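Local coordinates for protein type III Pentaketide Synthase (Neurospora crassa, PDB 3EUO) that probably acts as an acyltransferase of the chalcone and stilbene synthase family, a type III polyketide synthase that builds pentaketide products, at residues 53-67 with 175-187. Sequence-based numbering, arbitrary orientation.
Sequences SIGNPDHPLVNKPNP and EVSTTMVRSELES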
ATOM      1  N   SER A  53     -13.801  11.413  17.106  1.00 14.85           N
ATOM      2  CA  SER A  53     -14.235  10.017  16.972  1.00 14.51           C
ATOM      3  C   SER A  53     -15.488   9.851  16.123  1.00 14.47           C
ATOM      4  O   SER A  53     -16.384  10.706  16.128  1.00 13.94           O
ATOM      5  CB  SER A  53     -14.469   9.402  18.351  1.00 14.57           C
ATOM      6  OG  SER A  53     -14.876   8.049  18.262  1.00 15.32           O
ATOM      7  N   ILE A  54     -15.545   8.733  15.403  1.00 14.64           N
ATOM      8  CA  ILE A  54     -16.741   8.348  14.650  1.00 14.69           C
ATOM      9  C   ILE A  54     -17.942   8.073  15.560  1.00 15.05           C
ATOM     10  O   ILE A  54     -19.083   8.055  15.096  1.00 14.77           O
ATOM     11  CB  ILE A  54     -16.496   7.115  13.744  1.00 15.01           C
ATOM     12  CG1 ILE A  54     -16.052   5.897  14.566  1.00 15.13           C
ATOM     13  CG2 ILE A  54     -15.507   7.445  12.640  1.00 13.55           C
ATOM     14  CD1 ILE A  54     -17.195   4.971  14.979  1.00 17.55           C
ATOM     15  N   GLY A  55     -17.682   7.851  16.844  1.00 15.83           N
ATOM     16  CA  GLY A  55     -18.761   7.549  17.789  1.00 16.76           C
ATOM     17  C   GLY A  55     -18.537   8.073  19.194  1.00 17.46           C
ATOM     18  O   GLY A  55     -17.477   8.611  19.524  1.00 17.37           O
ATOM     19  N   ASN A  56     -19.561   7.926  20.028  1.00 18.31           N
ATOM     20  CA  ASN A  56     -19.421   8.195  21.445  1.00 18.68           C
ATOM     21  C   ASN A  56     -19.318   6.864  22.199  1.00 18.74           C
ATOM     22  O   ASN A  56     -19.477   5.804  21.592  1.00 18.63           O
ATOM     23  CB  ASN A  56     -20.573   9.083  21.948  1.00 19.28           C
ATOM     24  CG  ASN A  56     -21.929   8.417  21.840  1.00 19.77           C
ATOM     25  OD1 ASN A  56     -22.048   7.191  21.893  1.00 20.00           O
ATOM     26  ND2 ASN A  56     -22.972   9.233  21.699  1.00 21.28           N
ATOM     27  N   PRO A  57     -19.037   6.902  23.515  1.00 18.91           N
ATOM     28  CA  PRO A  57     -18.901   5.645  24.264  1.00 19.35           C
ATOM     29  C   PRO A  57     -20.108   4.681  24.239  1.00 19.50           C
ATOM     30  O   PRO A  57     -19.995   3.567  24.739  1.00 19.89           O
ATOM     31  CB  PRO A  57     -18.612   6.125  25.691  1.00 19.42           C
ATOM     32  CG  PRO A  57     -17.985   7.471  25.507  1.00 19.30           C
ATOM     33  CD  PRO A  57     -18.778   8.068  24.379  1.00 18.95           C
ATOM     34  N   ASP A  58     -21.233   5.091  23.655  1.00 19.75           N
ATOM     35  CA  ASP A  58     -22.388   4.192  23.526  1.00 20.16           C
ATOM     36  C   ASP A  58     -22.493   3.526  22.156  1.00 19.83           C
ATOM     37  O   ASP A  58     -23.458   2.802  21.891  1.00 19.70           O
ATOM     38  CB  ASP A  58     -23.699   4.909  23.867  1.00 20.59           C
ATOM     39  CG  ASP A  58     -23.803   5.261  25.332  1.00 22.89           C
ATOM     40  OD1 ASP A  58     -23.487   4.397  26.186  1.00 26.05           O
ATOM     41  OD2 ASP A  58     -24.204   6.406  25.632  1.00 27.10           O
ATOM     42  N   HIS A  59     -21.508   3.757  21.286  1.00 19.24           N
ATOM     43  CA  HIS A  59     -21.531   3.147  19.962  1.00 18.94           C
ATOM     44  C   HIS A  59     -21.638   1.625  20.083  1.00 18.84           C
ATOM     45  O   HIS A  59     -20.933   1.023  20.895  1.00 18.94           O
ATOM     46  CB  HIS A  59     -20.287   3.527  19.155  1.00 18.99           C
ATOM     47  CG  HIS A  59     -20.437   3.287  17.685  1.00 18.66           C
ATOM     48  ND1 HIS A  59     -20.311   2.036  17.119  1.00 19.79           N
ATOM     49  CD2 HIS A  59     -20.739   4.130  16.671  1.00 17.91           C
ATOM     50  CE1 HIS A  59     -20.512   2.121  15.815  1.00 18.99           C
ATOM     51  NE2 HIS A  59     -20.777   3.382  15.518  1.00 18.45           N
ATOM     52  N   PRO A  60     -22.528   0.995  19.290  1.00 18.76           N
ATOM     53  CA  PRO A  60     -22.714  -0.458  19.405  1.00 18.67           C
ATOM     54  C   PRO A  60     -21.445  -1.277  19.179  1.00 18.20           C
ATOM     55  O   PRO A  60     -21.273  -2.317  19.815  1.00 18.26           O
ATOM     56  CB  PRO A  60     -23.740  -0.777  18.313  1.00 18.62           C
ATOM     57  CG  PRO A  60     -24.439   0.500  18.061  1.00 19.56           C
ATOM     58  CD  PRO A  60     -23.429   1.583  18.282  1.00 19.13           C
ATOM     59  N   LEU A  61     -20.567  -0.816  18.288  1.00 17.99           N
ATOM     60  CA  LEU A  61     -19.381  -1.591  17.909  1.00 17.34           C
ATOM     61  C   LEU A  61     -18.464  -1.880  19.094  1.00 17.24           C
ATOM     62  O   LEU A  61     -17.856  -2.955  19.167  1.00 16.91           O
ATOM     63  CB  LEU A  61     -18.592  -0.883  16.800  1.00 17.48           C
ATOM     64  CG  LEU A  61     -17.469  -1.680  16.117  1.00 17.06           C
ATOM     65  CD1 LEU A  61     -18.009  -2.710  15.127  1.00 18.68           C
ATOM     66  CD2 LEU A  61     -16.522  -0.735  15.408  1.00 17.83           C
ATOM     67  N   VAL A  62     -18.361  -0.911  20.003  1.00 17.00           N
ATOM     68  CA  VAL A  62     -17.459  -1.011  21.152  1.00 17.28           C
ATOM     69  C   VAL A  62     -18.193  -1.493  22.410  1.00 17.85           C
ATOM     70  O   VAL A  62     -17.632  -1.514  23.509  1.00 17.76           O
ATOM     71  CB  VAL A  62     -16.671   0.300  21.407  1.00 17.30           C
ATOM     72  CG1 VAL A  62     -15.816   0.657  20.180  1.00 17.11           C
ATOM     73  CG2 VAL A  62     -17.600   1.469  21.776  1.00 17.20           C
ATOM     74  N   ASN A  63     -19.444  -1.904  22.222  1.00 18.31           N
ATOM     75  CA  ASN A  63     -20.277  -2.381  23.318  1.00 19.17           C
ATOM     76  C   ASN A  63     -20.805  -3.808  23.115  1.00 19.49           C
ATOM     77  O   ASN A  63     -21.872  -4.175  23.610  1.00 19.77           O
ATOM     78  CB  ASN A  63     -21.412  -1.389  23.596  1.00 19.51           C
ATOM     79  CG  ASN A  63     -20.914  -0.100  24.240  1.00 20.28           C
ATOM     80  OD1 ASN A  63     -20.833   0.944  23.591  1.00 22.43           O
ATOM     81  ND2 ASN A  63     -20.561  -0.173  25.518  1.00 20.11           N
ATOM     82  N   LYS A  64     -20.044  -4.621  22.395  1.00 19.78           N
ATOM     83  CA  LYS A  64     -20.379  -6.034  22.256  1.00 20.26           C
ATOM     84  C   LYS A  64     -19.740  -6.842  23.392  1.00 20.18           C
ATOM     85  O   LYS A  64     -18.905  -6.308  24.127  1.00 20.15           O
ATOM     86  CB  LYS A  64     -19.960  -6.538  20.872  1.00 20.89           C
ATOM     87  CG  LYS A  64     -20.616  -5.729  19.754  1.00 23.09           C
ATOM     88  CD  LYS A  64     -20.694  -6.474  18.435  1.00 28.57           C
ATOM     89  CE  LYS A  64     -19.445  -6.268  17.608  1.00 29.23           C
ATOM     90  NZ  LYS A  64     -18.355  -7.169  18.073  1.00 32.63           N
ATOM     91  N   PRO A  65     -20.144  -8.119  23.566  1.00 20.18           N
ATOM     92  CA  PRO A  65     -19.533  -8.943  24.617  1.00 20.13           C
ATOM     93  C   PRO A  65     -18.005  -8.942  24.533  1.00 19.62           C
ATOM     94  O   PRO A  65     -17.319  -8.841  25.554  1.00 19.65           O
ATOM     95  CB  PRO A  65     -20.093 -10.338  24.335  1.00 20.30           C
ATOM     96  CG  PRO A  65     -21.411 -10.075  23.687  1.00 20.30           C
ATOM     97  CD  PRO A  65     -21.196  -8.856  22.836  1.00 20.44           C
ATOM     98  N   ASN A  66     -17.492  -9.030  23.312  1.00 19.17           N
ATOM     99  CA  ASN A  66     -16.060  -9.013  23.066  1.00 18.80           C
ATOM    100  C   ASN A  66     -15.697  -7.765  22.276  1.00 17.85           C
ATOM    101  O   ASN A  66     -16.588  -7.093  21.756  1.00 18.02           O
ATOM    102  CB  ASN A  66     -15.664 -10.262  22.278  1.00 19.32           C
ATOM    103  CG  ASN A  66     -16.113 -11.541  22.957  1.00 21.57           C
ATOM    104  OD1 ASN A  66     -15.684 -11.854  24.067  1.00 24.70           O
ATOM    105  ND2 ASN A  66     -16.969 -12.299  22.279  1.00 25.10           N
ATOM    106  N   PRO A  67     -14.391  -7.446  22.178  1.00 16.75           N
ATOM    107  CA  PRO A  67     -13.991  -6.407  21.237  1.00 15.98           C
ATOM    108  C   PRO A  67     -14.420  -6.816  19.829  1.00 15.51           C
ATOM    109  O   PRO A  67     -14.504  -8.021  19.538  1.00 15.23           O
ATOM    110  CB  PRO A  67     -12.459  -6.395  21.359  1.00 16.14           C
ATOM    111  CG  PRO A  67     -12.191  -6.911  22.740  1.00 15.80           C
ATOM    112  CD  PRO A  67     -13.234  -7.987  22.915  1.00 16.79           C
ATOM    113  N   GLU A 175      -7.953   7.604   8.799  1.00 11.13           N
ATOM    114  CA  GLU A 175      -7.687   6.717   9.929  1.00 11.23           C
ATOM    115  C   GLU A 175      -8.892   6.687  10.850  1.00 11.28           C
ATOM    116  O   GLU A 175      -9.464   7.730  11.161  1.00 11.13           O
ATOM    117  CB  GLU A 175      -6.436   7.141  10.714  1.00 11.15           C
ATOM    118  CG  GLU A 175      -5.153   7.270   9.877  1.00 12.52           C
ATOM    119  CD  GLU A 175      -4.546   5.942   9.430  1.00 13.71           C
ATOM    120  OE1 GLU A 175      -5.122   4.856   9.683  1.00 12.37           O
ATOM    121  OE2 GLU A 175      -3.464   5.992   8.806  1.00 12.50           O
ATOM    122  N   VAL A 176      -9.298   5.479  11.219  1.00 11.10           N
ATOM    123  CA  VAL A 176     -10.319   5.272  12.248  1.00 11.59           C
ATOM    124  C   VAL A 176      -9.682   4.381  13.313  1.00 11.82           C
ATOM    125  O   VAL A 176      -9.623   3.155  13.166  1.00 12.47           O
ATOM    126  CB  VAL A 176     -11.605   4.617  11.688  1.00 11.50           C
ATOM    127  CG1 VAL A 176     -12.640   4.418  12.806  1.00 12.73           C
ATOM    128  CG2 VAL A 176     -12.201   5.467  10.556  1.00 11.77           C
ATOM    129  N   SER A 177      -9.184   5.009  14.371  1.00 12.09           N
ATOM    130  CA  SER A 177      -8.460   4.302  15.419  1.00 12.73           C
ATOM    131  C   SER A 177      -9.299   4.076  16.677  1.00 12.75           C
ATOM    132  O   SER A 177      -9.032   3.145  17.441  1.00 12.94           O
ATOM    133  CB  SER A 177      -7.213   5.094  15.801  1.00 13.30           C
ATOM    134  OG  SER A 177      -7.583   6.355  16.327  1.00 13.88           O
ATOM    135  N   THR A 178     -10.293   4.931  16.907  1.00 12.89           N
ATOM    136  CA  THR A 178     -11.013   4.920  18.195  1.00 13.50           C
ATOM    137  C   THR A 178     -11.830   3.660  18.422  1.00 13.81           C
ATOM    138  O   THR A 178     -12.107   3.294  19.569  1.00 14.21           O
ATOM    139  CB  THR A 178     -11.934   6.148  18.392  1.00 13.62           C
ATOM    140  OG1 THR A 178     -12.942   6.157  17.377  1.00 13.97           O
ATOM    141  CG2 THR A 178     -11.131   7.444  18.366  1.00 13.58           C
ATOM    142  N   THR A 179     -12.194   2.993  17.329  1.00 13.78           N
ATOM    143  CA  THR A 179     -12.986   1.766  17.387  1.00 13.62           C
ATOM    144  C   THR A 179     -12.182   0.590  17.946  1.00 13.29           C
ATOM    145  O   THR A 179     -12.741  -0.467  18.239  1.00 13.62           O
ATOM    146  CB  THR A 179     -13.542   1.400  15.999  1.00 13.59           C
ATOM    147  OG1 THR A 179     -12.476   1.414  15.033  1.00 13.64           O
ATOM    148  CG2 THR A 179     -14.620   2.406  15.575  1.00 13.81           C
ATOM    149  N   MET A 180     -10.872   0.777  18.082  1.00 12.75           N
ATOM    150  CA  MET A 180      -9.990  -0.264  18.601  1.00 11.90           C
ATOM    151  C   MET A 180      -9.780  -0.134  20.109  1.00 12.44           C
ATOM    152  O   MET A 180      -8.968  -0.855  20.698  1.00 12.51           O
ATOM    153  CB  MET A 180      -8.663  -0.300  17.814  1.00 12.05           C
ATOM    154  CG  MET A 180      -8.820  -0.942  16.405  1.00 12.09           C
ATOM    155  SD  MET A 180      -7.345  -0.866  15.355  1.00  8.97           S
ATOM    156  CE  MET A 180      -8.105  -0.379  13.815  1.00 12.04           C
ATOM    157  N   VAL A 181     -10.568   0.744  20.734  1.00 12.32           N
ATOM    158  CA  VAL A 181     -10.499   0.973  22.175  1.00 12.65           C
ATOM    159  C   VAL A 181     -10.681  -0.328  22.976  1.00 12.55           C
ATOM    160  O   VAL A 181      -9.911  -0.585  23.904  1.00 12.56           O
ATOM    161  CB  VAL A 181     -11.469   2.108  22.643  1.00 12.67           C
ATOM    162  CG1 VAL A 181     -12.921   1.757  22.350  1.00 12.93           C
ATOM    163  CG2 VAL A 181     -11.275   2.438  24.140  1.00 13.32           C
ATOM    164  N   ARG A 182     -11.657  -1.161  22.597  1.00 12.67           N
ATOM    165  CA  ARG A 182     -11.933  -2.399  23.345  1.00 13.03           C
ATOM    166  C   ARG A 182     -10.781  -3.401  23.256  1.00 12.95           C
ATOM    167  O   ARG A 182     -10.481  -4.096  24.238  1.00 12.60           O
ATOM    168  CB  ARG A 182     -13.258  -3.045  22.897  1.00 13.31           C
ATOM    169  CG  ARG A 182     -14.522  -2.303  23.366  1.00 13.99           C
ATOM    170  CD  ARG A 182     -14.793  -2.533  24.862  1.00 14.47           C
ATOM    171  NE  ARG A 182     -14.918  -3.959  25.181  1.00 16.49           N
ATOM    172  CZ  ARG A 182     -16.034  -4.676  25.022  1.00 17.44           C
ATOM    173  NH1 ARG A 182     -17.139  -4.109  24.550  1.00 17.85           N
ATOM    174  NH2 ARG A 182     -16.039  -5.971  25.323  1.00 17.68           N
ATOM    175  N   SER A 183     -10.143  -3.462  22.086  1.00 12.24           N
ATOM    176  CA  SER A 183      -8.974  -4.314  21.870  1.00 12.20           C
ATOM    177  C   SER A 183      -7.825  -3.868  22.770  1.00 11.63           C
ATOM    178  O   SER A 183      -7.161  -4.684  23.409  1.00 10.97           O
ATOM    179  CB  SER A 183      -8.532  -4.245  20.407  1.00 12.29           C
ATOM    180  OG  SER A 183      -7.211  -4.738  20.261  1.00 13.80           O
ATOM    181  N   GLU A 184      -7.595  -2.563  22.812  1.00 11.33           N
ATOM    182  CA  GLU A 184      -6.529  -2.019  23.651  1.00 11.67           C
ATOM    183  C   GLU A 184      -6.812  -2.267  25.131  1.00 11.14           C
ATOM    184  O   GLU A 184      -5.919  -2.698  25.872  1.00 10.19           O
ATOM    185  CB  GLU A 184      -6.298  -0.534  23.350  1.00 11.81           C
ATOM    186  CG  GLU A 184      -5.546  -0.300  22.015  1.00 12.88           C
ATOM    187  CD  GLU A 184      -4.115  -0.851  22.043  1.00 15.67           C
ATOM    188  OE1 GLU A 184      -3.397  -0.588  23.036  1.00 15.72           O
ATOM    189  OE2 GLU A 184      -3.708  -1.544  21.081  1.00 16.50           O
ATOM    190  N   LEU A 185      -8.055  -2.019  25.546  1.00 11.45           N
ATOM    191  CA  LEU A 185      -8.452  -2.221  26.936  1.00 11.95           C
ATOM    192  C   LEU A 185      -8.256  -3.676  27.357  1.00 12.24           C
ATOM    193  O   LEU A 185      -7.826  -3.955  28.477  1.00 12.64           O
ATOM    194  CB  LEU A 185      -9.908  -1.794  27.157  1.00 12.09           C
ATOM    195  CG  LEU A 185     -10.215  -0.290  27.176  1.00 11.78           C
ATOM    196  CD1 LEU A 185     -11.713  -0.072  27.217  1.00 11.76           C
ATOM    197  CD2 LEU A 185      -9.547   0.387  28.379  1.00 12.49           C
ATOM    198  N   GLU A 186      -8.579  -4.590  26.451  1.00 12.65           N
ATOM    199  CA  GLU A 186      -8.432  -6.017  26.722  1.00 13.84           C
ATOM    200  C   GLU A 186      -6.970  -6.383  26.950  1.00 13.43           C
ATOM    201  O   GLU A 186      -6.646  -7.136  27.870  1.00 14.45           O
ATOM    202  CB  GLU A 186      -9.012  -6.852  25.582  1.00 14.33           C
ATOM    203  CG  GLU A 186      -8.783  -8.336  25.800  1.00 18.14           C
ATOM    204  CD  GLU A 186      -9.645  -9.218  24.938  1.00 24.12           C
ATOM    205  OE1 GLU A 186      -9.072 -10.089  24.250  1.00 27.98           O
ATOM    206  OE2 GLU A 186     -10.885  -9.059  24.953  1.00 27.39           O
ATOM    207  N   SER A 187      -6.085  -5.865  26.106  1.00 13.30           N
ATOM    208  CA  SER A 187      -4.652  -6.110  26.277  1.00 12.93           C
ATOM    209  C   SER A 187      -4.107  -5.493  27.566  1.00 13.14           C
ATOM    210  O   SER A 187      -3.303  -6.116  28.258  1.00 12.74           O
ATOM    211  CB  SER A 187      -3.862  -5.605  25.070  1.00 13.11           C
ATOM    212  OG  SER A 187      -4.124  -6.408  23.938  1.00 13.45           O
TER
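Arg182, in the first turn of helix 181-191, reaches into a bend of the loop 53-67 and binds its backbone carbonyls. Arg182 NH1 donates to Val62 O at 2.8 Å, coming from above that carbonyl's plane. Arg182 NH1 and NH2 together grip Lys64 O end-on, NH1 at 2.9 Å in the carbonyl plane. A weak bond runs from NH2 to Pro65 O. All three oxygens lie near the guanidinium plane, which fixes its rotation; the arginine side chain bends at chi2 (-75°) and chi3 (-57°), folding CG and CD against Val62 O. A methionine in its place would probably leave these carbonyls without their donors and let the loop drift from the helix.

Apolar packing flanks this polar centre. Pro67 CB lies 3.8 Å from Arg182 CB, and Val62 CG1 meets Val181 CG1 at 3.8 Å. Further along, Thr179 CG2 touches both Ile54 CD1 and Leu61 CD2, 3.7 Å from each.

At the other end Ser53 OG approaches Thr178 OG1 to 2.8 Å; Asp203 bonds both Thr178 OG1 and Ile54 N.

A single arginine bonded to backbone carbonyls of an irregular loop thus joins it to the start of a helix, within the N-terminal half of a thiolase-like fold.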